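PDB 5NXK: serine-rich secreted cell wall anchored (LPXTG-motif ) protein from Lactobacillus reuteri ATCC 53608, which probably acts as a cell-wall-anchored adhesin, using a beta-solenoid binding region to attach the bacterium to surfaces in the host gut. Local coordinates for residues D248-I253 and S281-A286; A12-A17 and N32-N37; V100-V105 and L124-N129; V177-S182 and L211-I216. All coordinates share one frame; numbering follows the deposited sequence.

Contact 1 of 4, residues D248-I253 and S281-A286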
loop_
_atom_site.group_PDB
_atom_site.type_symbol
_atom_site.label_atom_id
_atom_site.label_comp_id
_atom_site.label_asym_id
_atom_site.label_seq_id
_atom_site.Cartn_x
_atom_site.Cartn_y
_atom_site.Cartn_z
ATOM N N ASP A 248 14.992 -10.055 -2.745
ATOM C CA ASP A 248 15.528 -8.799 -2.195
ATOM C C ASP A 248 14.569 -8.220 -1.161
ATOM O O ASP A 248 13.369 -8.422 -1.260
ATOM C CB ASP A 248 15.765 -7.736 -3.285
ATOM C CG ASP A 248 16.551 -8.257 -4.490
ATOM O OD1 ASP A 248 17.592 -8.928 -4.321
ATOM O OD2 ASP A 248 16.142 -7.933 -5.625
ATOM N N ASN A 249 15.077 -7.492 -0.171
ATOM C CA ASN A 249 14.154 -6.789 0.734
ATOM C C ASN A 249 13.715 -5.454 0.133
ATOM O O ASN A 249 12.526 -5.133 0.132
ATOM C CB ASN A 249 14.777 -6.565 2.105
ATOM C CG ASN A 249 15.232 -7.849 2.746
ATOM O OD1 ASN A 249 16.422 -8.036 3.006
ATOM N ND2 ASN A 249 14.292 -8.753 2.990
ATOM N N VAL A 250 14.673 -4.684 -0.387
ATOM C CA VAL A 250 14.350 -3.456 -1.121
ATOM C C VAL A 250 15.024 -3.501 -2.476
ATOM O O VAL A 250 16.234 -3.736 -2.582
ATOM C CB VAL A 250 14.786 -2.165 -0.389
ATOM C CG1 VAL A 250 14.359 -0.921 -1.205
ATOM C CG2 VAL A 250 14.200 -2.120 1.016
ATOM N N ARG A 251 14.234 -3.281 -3.518
ATOM C CA ARG A 251 14.759 -3.333 -4.869
ATOM C C ARG A 251 14.596 -2.003 -5.593
ATOM O O ARG A 251 13.490 -1.504 -5.730
ATOM C CB ARG A 251 14.052 -4.429 -5.644
ATOM C CG ARG A 251 14.423 -4.556 -7.108
ATOM C CD ARG A 251 14.452 -6.051 -7.350
ATOM N NE ARG A 251 14.539 -6.442 -8.736
ATOM C CZ ARG A 251 15.148 -7.544 -9.152
ATOM N NH1 ARG A 251 15.759 -8.354 -8.285
ATOM N NH2 ARG A 251 15.161 -7.826 -10.445
ATOM N N ILE A 252 15.713 -1.434 -6.038
ATOM C CA ILE A 252 15.684 -0.225 -6.843
ATOM C C ILE A 252 16.422 -0.473 -8.150
ATOM O O ILE A 252 17.630 -0.268 -8.247
ATOM C CB ILE A 252 16.309 0.958 -6.118
ATOM C CG1 ILE A 252 15.768 1.035 -4.682
ATOM C CG2 ILE A 252 16.019 2.262 -6.895
ATOM C CD1 ILE A 252 16.372 2.136 -3.856
ATOM N N ILE A 253 15.670 -0.926 -9.144
ATOM C CA ILE A 253 16.200 -1.223 -10.467
ATOM C C ILE A 253 15.238 -0.631 -11.494
ATOM O O ILE A 253 14.047 -0.945 -11.473
ATOM C CB ILE A 253 16.361 -2.757 -10.690
ATOM C CG1 ILE A 253 17.429 -3.335 -9.745
ATOM C CG2 ILE A 253 16.746 -3.055 -12.132
ATOM C CD1 ILE A 253 17.608 -4.876 -9.877
ATOM N N SER A 281 19.820 -9.736 -2.762
ATOM C CA SER A 281 20.541 -8.825 -1.876
ATOM C C SER A 281 19.511 -8.150 -1.003
ATOM O O SER A 281 18.398 -7.912 -1.450
ATOM C CB SER A 281 21.332 -7.772 -2.665
ATOM O OG SER A 281 22.117 -8.359 -3.685
ATOM N N ASN A 282 19.855 -7.849 0.240
ATOM C CA ASN A 282 18.902 -7.174 1.117
ATOM C C ASN A 282 18.501 -5.809 0.538
ATOM O O ASN A 282 17.313 -5.494 0.427
ATOM C CB ASN A 282 19.495 -7.016 2.517
ATOM C CG ASN A 282 19.959 -8.345 3.091
ATOM O OD1 ASN A 282 21.142 -8.686 3.026
ATOM N ND2 ASN A 282 19.028 -9.109 3.629
ATOM N N PHE A 283 19.494 -5.005 0.166
ATOM C CA PHE A 283 19.227 -3.764 -0.570
ATOM C C PHE A 283 19.803 -3.977 -1.971
ATOM O O PHE A 283 21.020 -4.046 -2.146
ATOM C CB PHE A 283 19.872 -2.535 0.101
ATOM C CG PHE A 283 19.316 -2.202 1.471
ATOM C CD1 PHE A 283 17.955 -2.273 1.733
ATOM C CD2 PHE A 283 20.167 -1.786 2.491
ATOM C CE1 PHE A 283 17.462 -1.940 2.990
ATOM C CE2 PHE A 283 19.675 -1.450 3.746
ATOM C CZ PHE A 283 18.331 -1.528 4.000
ATOM N N ARG A 284 18.930 -4.122 -2.958
ATOM C CA ARG A 284 19.369 -4.429 -4.312
ATOM C C ARG A 284 19.207 -3.200 -5.174
ATOM O O ARG A 284 18.080 -2.788 -5.457
ATOM C CB ARG A 284 18.557 -5.579 -4.910
ATOM C CG ARG A 284 18.886 -5.918 -6.370
ATOM C CD ARG A 284 20.316 -6.422 -6.554
ATOM N NE ARG A 284 20.602 -6.737 -7.957
ATOM C CZ ARG A 284 21.776 -6.564 -8.559
ATOM N NH1 ARG A 284 22.825 -6.096 -7.886
ATOM N NH2 ARG A 284 21.910 -6.887 -9.841
ATOM N N VAL A 285 20.321 -2.599 -5.570
ATOM C CA VAL A 285 20.264 -1.409 -6.411
ATOM C C VAL A 285 21.154 -1.606 -7.629
ATOM O O VAL A 285 22.330 -1.921 -7.490
ATOM C CB VAL A 285 20.686 -0.144 -5.650
ATOM C CG1 VAL A 285 20.530 1.080 -6.550
ATOM C CG2 VAL A 285 19.846 0.024 -4.379
ATOM N N ALA A 286 20.601 -1.441 -8.826
ATOM C CA ALA A 286 21.392 -1.681 -10.031
ATOM C C ALA A 286 20.867 -0.824 -11.176
ATOM O O ALA A 286 19.732 -0.349 -11.129
ATOM C CB ALA A 286 21.365 -3.173 -10.408
#
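Asn249 and Asn282 run next to each other in the same direction, their amide planes 18° apart. ND2 of Asn282 gives its hydrogen to OD1 of Asn249 at 2.9 Å, nearly straight along the C=O. Each CG sits beside its own backbone N (chi1 near -55° in both), and this shared torsion lines the two amides up. ND2 of Asn249 passes the chain of amides on to OD1 of Asn222, and ND2 of Asn282 also reaches the carbonyl O of Ile302. Such a row of hydrogen-bonded asparagines at the corner of successive coils is a hallmark of the right-handed parallel beta-helix, the fold of this beta-solenoid. Next to it, OD1 of Asp248 accepts from the backbone N of Ser281 (2.8 Å), while OD2 takes NH1 of Arg251 in a salt bridge of 2.7 Å, within the guanidinium plane. NH2 of Arg251 has a second carboxylate, Asp156. Arg284 bends at chi2 (64°), its CB and CG lying against the Asp248 carboxylate. On the other face, Val250 CG2 meets the Phe283 ring through CE1 at 3.8 Å, and Ile252 CB approaches Val285 CG2 at 4.1 Å. Backbone bonds such as Arg284 N to Val250 O join the parallel strands.

Contact 2 of 4, residues A12-A17 and N32-N37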
loop_
_atom_site.group_PDB
_atom_site.type_symbol
_atom_site.label_atom_id
_atom_site.label_comp_id
_atom_site.label_asym_id
_atom_site.label_seq_id
_atom_site.Cartn_x
_atom_site.Cartn_y
_atom_site.Cartn_z
ATOM N N ALA A 12 -24.587 5.972 -0.947
ATOM C CA ALA A 12 -25.204 7.292 -0.903
ATOM C C ALA A 12 -24.336 8.268 -0.107
ATOM O O ALA A 12 -24.095 9.384 -0.552
ATOM C CB ALA A 12 -26.615 7.206 -0.302
ATOM N N ALA A 13 -23.819 7.826 1.034
ATOM C CA ALA A 13 -23.002 8.700 1.875
ATOM C C ALA A 13 -21.685 9.082 1.187
ATOM O O ALA A 13 -21.257 10.240 1.233
ATOM C CB ALA A 13 -22.720 8.031 3.201
ATOM N N LEU A 14 -21.045 8.105 0.553
ATOM C CA LEU A 14 -19.775 8.347 -0.125
ATOM C C LEU A 14 -19.949 9.221 -1.367
ATOM O O LEU A 14 -19.048 9.975 -1.731
ATOM C CB LEU A 14 -19.110 7.026 -0.511
ATOM C CG LEU A 14 -18.552 6.194 0.646
ATOM C CD1 LEU A 14 -18.052 4.849 0.132
ATOM C CD2 LEU A 14 -17.462 6.935 1.388
ATOM N N ARG A 15 -21.107 9.136 -2.014
ATOM C CA ARG A 15 -21.306 9.901 -3.237
ATOM C C ARG A 15 -21.895 11.272 -2.939
ATOM O O ARG A 15 -22.135 12.065 -3.852
ATOM C CB ARG A 15 -22.190 9.136 -4.225
ATOM C CG ARG A 15 -21.484 7.929 -4.832
ATOM C CD ARG A 15 -22.371 7.175 -5.803
ATOM N NE ARG A 15 -22.852 8.053 -6.867
ATOM C CZ ARG A 15 -22.157 8.358 -7.958
ATOM N NH1 ARG A 15 -20.932 7.872 -8.129
ATOM N NH2 ARG A 15 -22.680 9.167 -8.873
ATOM N N ASP A 16 -22.070 11.567 -1.655
ATOM C CA ASP A 16 -22.628 12.848 -1.239
ATOM C C ASP A 16 -21.476 13.771 -0.875
ATOM O O ASP A 16 -20.802 13.568 0.131
ATOM C CB ASP A 16 -23.583 12.661 -0.054
ATOM C CG ASP A 16 -24.209 13.973 0.438
ATOM O OD1 ASP A 16 -23.652 15.074 0.216
ATOM O OD2 ASP A 16 -25.277 13.884 1.080
ATOM N N ALA A 17 -21.295 14.810 -1.685
ATOM C CA ALA A 17 -20.109 15.668 -1.641
ATOM C C ALA A 17 -19.984 16.481 -0.355
ATOM O O ALA A 17 -18.936 17.060 -0.090
ATOM C CB ALA A 17 -20.101 16.599 -2.846
ATOM N N ASN A 32 -21.225 -4.084 -5.746
ATOM C CA ASN A 32 -20.750 -3.170 -6.771
ATOM C C ASN A 32 -19.627 -2.289 -6.234
ATOM O O ASN A 32 -19.527 -2.084 -5.026
ATOM C CB ASN A 32 -21.910 -2.300 -7.246
ATOM C CG ASN A 32 -23.033 -3.116 -7.837
ATOM O OD1 ASN A 32 -22.921 -3.641 -8.941
ATOM N ND2 ASN A 32 -24.112 -3.273 -7.072
ATOM N N ALA A 33 -18.785 -1.774 -7.124
ATOM C CA ALA A 33 -17.808 -0.763 -6.735
ATOM C C ALA A 33 -18.532 0.562 -6.522
ATOM O O ALA A 33 -19.508 0.851 -7.207
ATOM C CB ALA A 33 -16.713 -0.612 -7.792
ATOM N N ILE A 34 -18.052 1.360 -5.578
ATOM C CA ILE A 34 -18.593 2.697 -5.350
ATOM C C ILE A 34 -17.601 3.738 -5.865
ATOM O O ILE A 34 -16.459 3.759 -5.423
ATOM C CB ILE A 34 -18.857 2.952 -3.856
ATOM C CG1 ILE A 34 -19.969 2.044 -3.333
ATOM C CG2 ILE A 34 -19.223 4.404 -3.621
ATOM C CD1 ILE A 34 -20.112 2.091 -1.820
ATOM N N THR A 35 -18.026 4.609 -6.777
ATOM C CA THR A 35 -17.117 5.624 -7.306
ATOM C C THR A 35 -17.300 6.977 -6.628
ATOM O O THR A 35 -18.415 7.457 -6.466
ATOM C CB THR A 35 -17.288 5.815 -8.831
ATOM O OG1 THR A 35 -16.901 4.617 -9.519
ATOM C CG2 THR A 35 -16.418 6.964 -9.328
ATOM N N ILE A 36 -16.180 7.574 -6.236
ATOM C CA ILE A 36 -16.126 8.922 -5.708
ATOM C C ILE A 36 -15.396 9.795 -6.721
ATOM O O ILE A 36 -14.195 9.634 -6.946
ATOM C CB ILE A 36 -15.385 8.989 -4.366
ATOM C CG1 ILE A 36 -15.926 7.940 -3.388
ATOM C CG2 ILE A 36 -15.426 10.413 -3.805
ATOM C CD1 ILE A 36 -15.207 7.929 -2.046
ATOM N N ASN A 37 -16.120 10.727 -7.331
ATOM C CA ASN A 37 -15.537 11.567 -8.371
ATOM C C ASN A 37 -16.142 12.960 -8.374
ATOM O O ASN A 37 -16.288 13.585 -9.427
ATOM C CB ASN A 37 -15.695 10.918 -9.749
ATOM C CG ASN A 37 -17.151 10.705 -10.139
ATOM O OD1 ASN A 37 -18.069 11.048 -9.394
ATOM N ND2 ASN A 37 -17.362 10.168 -11.334
#
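Leu14, at the end of helix 7-14, meets Ile34 of the first strand of a parallel sheet, and apolar contact makes up much of the interface. The two side chains cross at about a right angle. CD1 of Leu14 touches both CG2 and CD1 of Ile34, each at 4.0 Å, and CB of Leu14 adds a further approach to CG2. With its CG beside the backbone N (chi1 -71°), Leu14 sends its other methyl, CD2, to CD1 of Ile36 at 4.2 Å. Ile22, Ile43 and Ile61, from three other strands, also pack against Leu14, which is buried among them.

Polar contact is confined to Arg15. Its chain is extended to CD and then bends at chi3 (57°), which brings NH1 to the carbonyl O of Thr35 at 3.0 Å; the N-H...O angle of 127° makes this a weak hydrogen bond. CG of Arg15 also lies near that oxygen, at 3.5 Å, so the aliphatic part of the chain passes close to the strand before the guanidinium arrives. The carbonyl O of Leu14, near the end of the helix, is bound by NH1 of Arg41.

Strand 34-36 is an outermost strand of its sheet, paired with strand 61-63. The helix lies over the N-terminal end of the coil stack, an arrangement typical of right-handed parallel beta-helices of the pectate lyase-like clan, whose open apolar end is commonly capped by a helix.

Contact 3 of 4, residues V100-V105 and L124-N129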
loop_
_atom_site.group_PDB
_atom_site.type_symbol
_atom_site.label_atom_id
_atom_site.label_comp_id
_atom_site.label_asym_id
_atom_site.label_seq_id
_atom_site.Cartn_x
_atom_site.Cartn_y
_atom_site.Cartn_z
ATOM N N VAL A 100 -4.953 7.958 1.094
ATOM C CA VAL A 100 -5.723 6.964 1.830
ATOM C C VAL A 100 -5.010 6.683 3.151
ATOM O O VAL A 100 -3.776 6.492 3.204
ATOM C CB VAL A 100 -5.887 5.644 1.033
ATOM C CG1 VAL A 100 -6.571 4.580 1.887
ATOM C CG2 VAL A 100 -6.655 5.883 -0.282
ATOM N N THR A 101 -5.776 6.673 4.228
ATOM C CA THR A 101 -5.237 6.385 5.542
ATOM C C THR A 101 -5.989 5.221 6.157
ATOM O O THR A 101 -7.215 5.259 6.265
ATOM C CB THR A 101 -5.329 7.618 6.457
ATOM O OG1 THR A 101 -4.532 8.659 5.899
ATOM C CG2 THR A 101 -4.827 7.302 7.870
ATOM N N TYR A 102 -5.256 4.176 6.523
ATOM C CA TYR A 102 -5.813 3.054 7.270
ATOM C C TYR A 102 -5.351 3.164 8.708
ATOM O O TYR A 102 -4.153 3.138 8.974
ATOM C CB TYR A 102 -5.354 1.708 6.706
ATOM C CG TYR A 102 -6.028 1.222 5.440
ATOM C CD1 TYR A 102 -7.056 1.936 4.834
ATOM C CD2 TYR A 102 -5.619 0.029 4.849
ATOM C CE1 TYR A 102 -7.673 1.458 3.670
ATOM C CE2 TYR A 102 -6.215 -0.448 3.699
ATOM C CZ TYR A 102 -7.241 0.272 3.113
ATOM O OH TYR A 102 -7.813 -0.218 1.965
ATOM N N LYS A 103 -6.281 3.286 9.640
ATOM C CA LYS A 103 -5.908 3.334 11.043
ATOM C C LYS A 103 -6.585 2.199 11.815
ATOM O O LYS A 103 -7.809 2.060 11.767
ATOM C CB LYS A 103 -6.258 4.688 11.639
ATOM C CG LYS A 103 -6.023 4.774 13.143
ATOM C CD LYS A 103 -6.399 6.158 13.678
ATOM C CE LYS A 103 -6.121 6.291 15.183
ATOM N NZ LYS A 103 -6.196 7.728 15.610
ATOM N N ASP A 104 -5.792 1.361 12.482
ATOM C CA ASP A 104 -6.323 0.188 13.183
ATOM C C ASP A 104 -7.191 -0.653 12.253
ATOM O O ASP A 104 -8.283 -1.082 12.598
ATOM C CB ASP A 104 -7.104 0.614 14.431
ATOM C CG ASP A 104 -6.212 1.311 15.454
ATOM O OD1 ASP A 104 -5.064 0.858 15.642
ATOM O OD2 ASP A 104 -6.640 2.313 16.060
ATOM N N VAL A 105 -6.661 -0.905 11.067
ATOM C CA VAL A 105 -7.371 -1.660 10.058
ATOM C C VAL A 105 -6.774 -3.057 9.925
ATOM O O VAL A 105 -5.564 -3.238 10.064
ATOM C CB VAL A 105 -7.322 -0.924 8.704
ATOM C CG1 VAL A 105 -7.577 -1.871 7.536
ATOM C CG2 VAL A 105 -8.305 0.248 8.703
ATOM N N LEU A 124 -0.520 6.302 0.726
ATOM C CA LEU A 124 -1.178 5.422 1.684
ATOM C C LEU A 124 -0.524 5.573 3.045
ATOM O O LEU A 124 0.664 5.278 3.216
ATOM C CB LEU A 124 -1.109 3.964 1.230
ATOM C CG LEU A 124 -1.625 2.912 2.225
ATOM C CD1 LEU A 124 -3.138 3.079 2.440
ATOM C CD2 LEU A 124 -1.313 1.507 1.726
ATOM N N ASN A 125 -1.298 6.023 4.024
ATOM C CA ASN A 125 -0.787 6.119 5.384
ATOM C C ASN A 125 -1.306 4.935 6.194
ATOM O O ASN A 125 -2.482 4.577 6.102
ATOM C CB ASN A 125 -1.195 7.444 6.034
ATOM C CG ASN A 125 -0.631 8.638 5.305
ATOM O OD1 ASN A 125 0.573 8.723 5.078
ATOM N ND2 ASN A 125 -1.498 9.568 4.919
ATOM N N LEU A 126 -0.416 4.310 6.961
ATOM C CA LEU A 126 -0.764 3.151 7.755
ATOM C C LEU A 126 -0.531 3.511 9.214
ATOM O O LEU A 126 0.601 3.788 9.621
ATOM C CB LEU A 126 0.058 1.921 7.338
ATOM C CG LEU A 126 -0.102 1.513 5.871
ATOM C CD1 LEU A 126 0.801 0.331 5.535
ATOM C CD2 LEU A 126 -1.575 1.193 5.553
ATOM N N VAL A 127 -1.604 3.504 10.005
ATOM C CA VAL A 127 -1.572 4.117 11.335
ATOM C C VAL A 127 -2.051 3.124 12.404
ATOM O O VAL A 127 -2.865 2.236 12.123
ATOM C CB VAL A 127 -2.453 5.407 11.377
ATOM C CG1 VAL A 127 -2.288 6.144 12.705
ATOM C CG2 VAL A 127 -2.108 6.347 10.220
ATOM N N GLY A 128 -1.543 3.281 13.624
ATOM C CA GLY A 128 -1.900 2.414 14.738
ATOM C C GLY A 128 -1.535 0.963 14.484
ATOM O O GLY A 128 -0.503 0.665 13.869
ATOM N N ASN A 129 -2.379 0.053 14.961
ATOM C CA ASN A 129 -2.113 -1.367 14.823
ATOM C C ASN A 129 -2.807 -1.906 13.591
ATOM O O ASN A 129 -3.975 -2.281 13.633
ATOM C CB ASN A 129 -2.539 -2.119 16.081
ATOM C CG ASN A 129 -1.753 -1.674 17.295
ATOM O OD1 ASN A 129 -0.540 -1.504 17.224
ATOM N ND2 ASN A 129 -2.437 -1.480 18.412
#
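Thr101 and Asn125 stand side by side on neighbouring parallel strands of a right-handed beta-helix, where successive coils set their strands in register. The backbones mesh directly: Asn125 N bonds to Val100 O (2.7 Å), Tyr102 N to Asn125 O and Val127 N to Tyr102 O. Asp104 N then reaches Val127 O at 3.1 Å as the first chain begins to turn its corner. The strand axes diverge by only 16°.

Outside the backbone lie two faces. On the face of Thr101, Asn125, Lys103 and Val127, ND2 of Asn125 makes a weak bond to OG1 of Thr101 at 3.3 Å. The threonine holds OG1 beside its own backbone N (chi1 -63°), which turns CG2 the other way, onto CG2 of Val127 at 3.7 Å. CB and CG of Lys103 rest on Val127, and the rest of the lysine runs on, extended, away from the neighbouring strand. On the opposite, inward face, CG1 of Val100 meets CD1 of Leu124 at 3.8 Å, and CB of Tyr102 meets CD2 of Leu126.

Farther out, Asn125 OD1 is bound by ND2 of Asn170 in the next coil, which fixes the amide's rotation. Val90 and Met92 cover Val100, and Leu81 and Phe89 pack on Tyr102. At the corner, OD1 of Asp104 accepts the backbone N of Asn129, 2.9 Å away and nearly in line with the C-O bond.

Contact 4 of 4, residues V177-S182 and L211-I216; sequences VVLNNS and LTMENI
Two successive coils of the parallel beta-helix pair here, strand 176-181 against strand 210-214, and a side-chain amide takes over where the backbone pairing stops. Thr212 N bonds to Val177 O and Leu179 N to Thr212 O, both at 2.9 Å. Beyond Met213 the second chain veers away, and Asn215, whose CB points toward the first strand, fills the gap. Its ND2 gives a hydrogen to Leu179 O at 3.0 Å from above the carbonyl plane, while its OD1 accepts Asn181 N at 2.9 Å, again from well out of plane. The amide thus stands in for a peptide group. Asp187 braces it by accepting from ND2 of Asn215 through OD2 and from ND2 of Asn181 through OD1. Inside the coil, Leu179 has CG opposite its backbone N (chi1 -171°), which lays CD1 4.0 Å from SD of Met213, with CB also near that sulfur at 3.9 Å. CG1 of Val177 lies against CD1 of Leu211. One water accepts from Glu214 N (2.8 Å) and lies 3.0 Å from Leu179 O, to which it can donate, where the strands part. A second water donates to Val177 O and is hydrogen-bonded to Thr212 OG1 at 2.8 Å.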
loop_
_atom_site.group_PDB
_atom_site.type_symbol
_atom_site.label_atom_id
_atom_site.label_comp_id
_atom_site.label_asym_id
_atom_site.label_seq_id
_atom_site.Cartn_x
_atom_site.Cartn_y
_atom_site.Cartn_z
ATOM N N VAL A 177 2.666 -2.017 12.231
ATOM C CA VAL A 177 2.135 -2.473 10.965
ATOM C C VAL A 177 2.742 -3.802 10.610
ATOM O O VAL A 177 3.967 -3.968 10.674
ATOM C CB VAL A 177 2.407 -1.445 9.851
ATOM C CG1 VAL A 177 1.952 -1.972 8.500
ATOM C CG2 VAL A 177 1.726 -0.117 10.186
ATOM N N VAL A 178 1.878 -4.731 10.219
ATOM C CA VAL A 178 2.267 -6.071 9.842
ATOM C C VAL A 178 1.708 -6.350 8.452
ATOM O O VAL A 178 0.565 -6.019 8.174
ATOM C CB VAL A 178 1.733 -7.122 10.844
ATOM C CG1 VAL A 178 2.043 -8.526 10.362
ATOM C CG2 VAL A 178 2.325 -6.892 12.245
ATOM N N LEU A 179 2.517 -6.902 7.556
ATOM C CA LEU A 179 1.986 -7.332 6.274
ATOM C C LEU A 179 2.340 -8.796 6.073
ATOM O O LEU A 179 3.519 -9.164 6.043
ATOM C CB LEU A 179 2.522 -6.468 5.134
ATOM C CG LEU A 179 1.904 -6.636 3.740
ATOM C CD1 LEU A 179 2.154 -5.356 2.914
ATOM C CD2 LEU A 179 2.397 -7.877 2.991
ATOM N N ASN A 180 1.301 -9.611 5.923
ATOM C CA ASN A 180 1.423 -11.046 5.726
ATOM C C ASN A 180 1.122 -11.374 4.282
ATOM O O ASN A 180 0.067 -11.025 3.782
ATOM C CB ASN A 180 0.468 -11.790 6.658
ATOM C CG ASN A 180 0.730 -11.481 8.121
ATOM O OD1 ASN A 180 1.865 -11.588 8.591
ATOM N ND2 ASN A 180 -0.308 -11.058 8.840
ATOM N N ASN A 181 2.052 -12.001 3.581
ATOM C CA ASN A 181 1.830 -12.230 2.161
ATOM C C ASN A 181 1.946 -13.710 1.824
ATOM O O ASN A 181 3.009 -14.320 1.969
ATOM C CB ASN A 181 2.818 -11.399 1.326
ATOM C CG ASN A 181 2.414 -11.296 -0.142
ATOM O OD1 ASN A 181 1.596 -12.065 -0.633
ATOM N ND2 ASN A 181 2.994 -10.327 -0.844
ATOM N N SER A 182 0.837 -14.285 1.383
ATOM C CA SER A 182 0.843 -15.657 0.904
ATOM C C SER A 182 0.211 -15.725 -0.483
ATOM O O SER A 182 -0.322 -16.756 -0.873
ATOM C CB SER A 182 0.106 -16.572 1.891
ATOM O OG SER A 182 -1.214 -16.103 2.116
ATOM N N LEU A 211 7.483 -2.009 11.599
ATOM C CA LEU A 211 7.035 -2.551 10.330
ATOM C C LEU A 211 7.552 -3.966 10.233
ATOM O O LEU A 211 8.756 -4.192 10.303
ATOM C CB LEU A 211 7.538 -1.710 9.158
ATOM C CG LEU A 211 7.280 -2.345 7.782
ATOM C CD1 LEU A 211 5.780 -2.516 7.557
ATOM C CD2 LEU A 211 7.879 -1.507 6.658
ATOM N N THR A 212 6.639 -4.921 10.100
ATOM C CA THR A 212 7.012 -6.319 10.008
ATOM C C THR A 212 6.443 -6.936 8.728
ATOM O O THR A 212 5.228 -6.949 8.515
ATOM C CB THR A 212 6.515 -7.109 11.236
ATOM O OG1 THR A 212 7.029 -6.509 12.433
ATOM C CG2 THR A 212 6.970 -8.548 11.165
ATOM N N MET A 213 7.334 -7.423 7.872
ATOM C CA MET A 213 6.963 -8.090 6.630
ATOM C C MET A 213 7.841 -9.322 6.457
ATOM O O MET A 213 8.776 -9.348 5.652
ATOM C CB MET A 213 7.053 -7.137 5.426
ATOM C CG MET A 213 6.425 -5.775 5.679
ATOM S SD MET A 213 5.965 -4.855 4.171
ATOM C CE MET A 213 7.596 -4.491 3.568
ATOM N N GLU A 214 7.526 -10.344 7.246
ATOM C CA GLU A 214 8.320 -11.563 7.286
ATOM C C GLU A 214 7.691 -12.576 6.344
ATOM O O GLU A 214 6.909 -13.420 6.761
ATOM C CB GLU A 214 8.384 -12.091 8.716
ATOM C CG GLU A 214 9.242 -11.201 9.610
ATOM C CD GLU A 214 9.289 -11.673 11.052
ATOM O OE1 GLU A 214 8.211 -11.914 11.645
ATOM O OE2 GLU A 214 10.403 -11.775 11.599
ATOM N N ASN A 215 8.065 -12.498 5.071
ATOM C CA ASN A 215 7.349 -13.198 4.018
ATOM C C ASN A 215 8.270 -14.035 3.150
ATOM O O ASN A 215 8.000 -14.268 1.968
ATOM C CB ASN A 215 6.588 -12.175 3.180
ATOM C CG ASN A 215 5.484 -11.495 3.976
ATOM O OD1 ASN A 215 4.714 -12.168 4.664
ATOM N ND2 ASN A 215 5.400 -10.162 3.887
ATOM N N ILE A 216 9.340 -14.516 3.771
ATOM C CA ILE A 216 10.374 -15.273 3.087
ATOM C C ILE A 216 9.819 -16.576 2.477
ATOM O O ILE A 216 10.390 -17.117 1.532
ATOM C CB ILE A 216 11.552 -15.565 4.060
ATOM C CG1 ILE A 216 12.801 -16.010 3.302
ATOM C CG2 ILE A 216 11.151 -16.567 5.137
ATOM C CD1 ILE A 216 14.073 -15.726 4.057
HETATM O O HOH W 1 5.118 -4.543 13.189
HETATM O O HOH W 2 4.954 -10.345 8.414
#

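Overall arrangement
Along the chain the contacts come in the order 2, 3, 4, 1, each closing before the next opens, so they sample the solenoid from its helix-capped N-terminal end to its last coils. Contact 2 and contact 1 lie farthest apart, with centres 39 Å from each other on opposite sides of the chain's centre. Contact 3 stands between, its centre 21 Å from contact 2 and 15 Å from contact 4. Contacts 3 and 4 are the pair that touch: Leu126 CB packs on Val177 CG2 at 3.9 Å, carrying the apolar interior onward. Contact 4 approaches contact 1 to about 6 Å between nearest atoms. Contacts 3 and 4 lie on two different long sheets; contact 1 and strand 34-36 take the coils' third side.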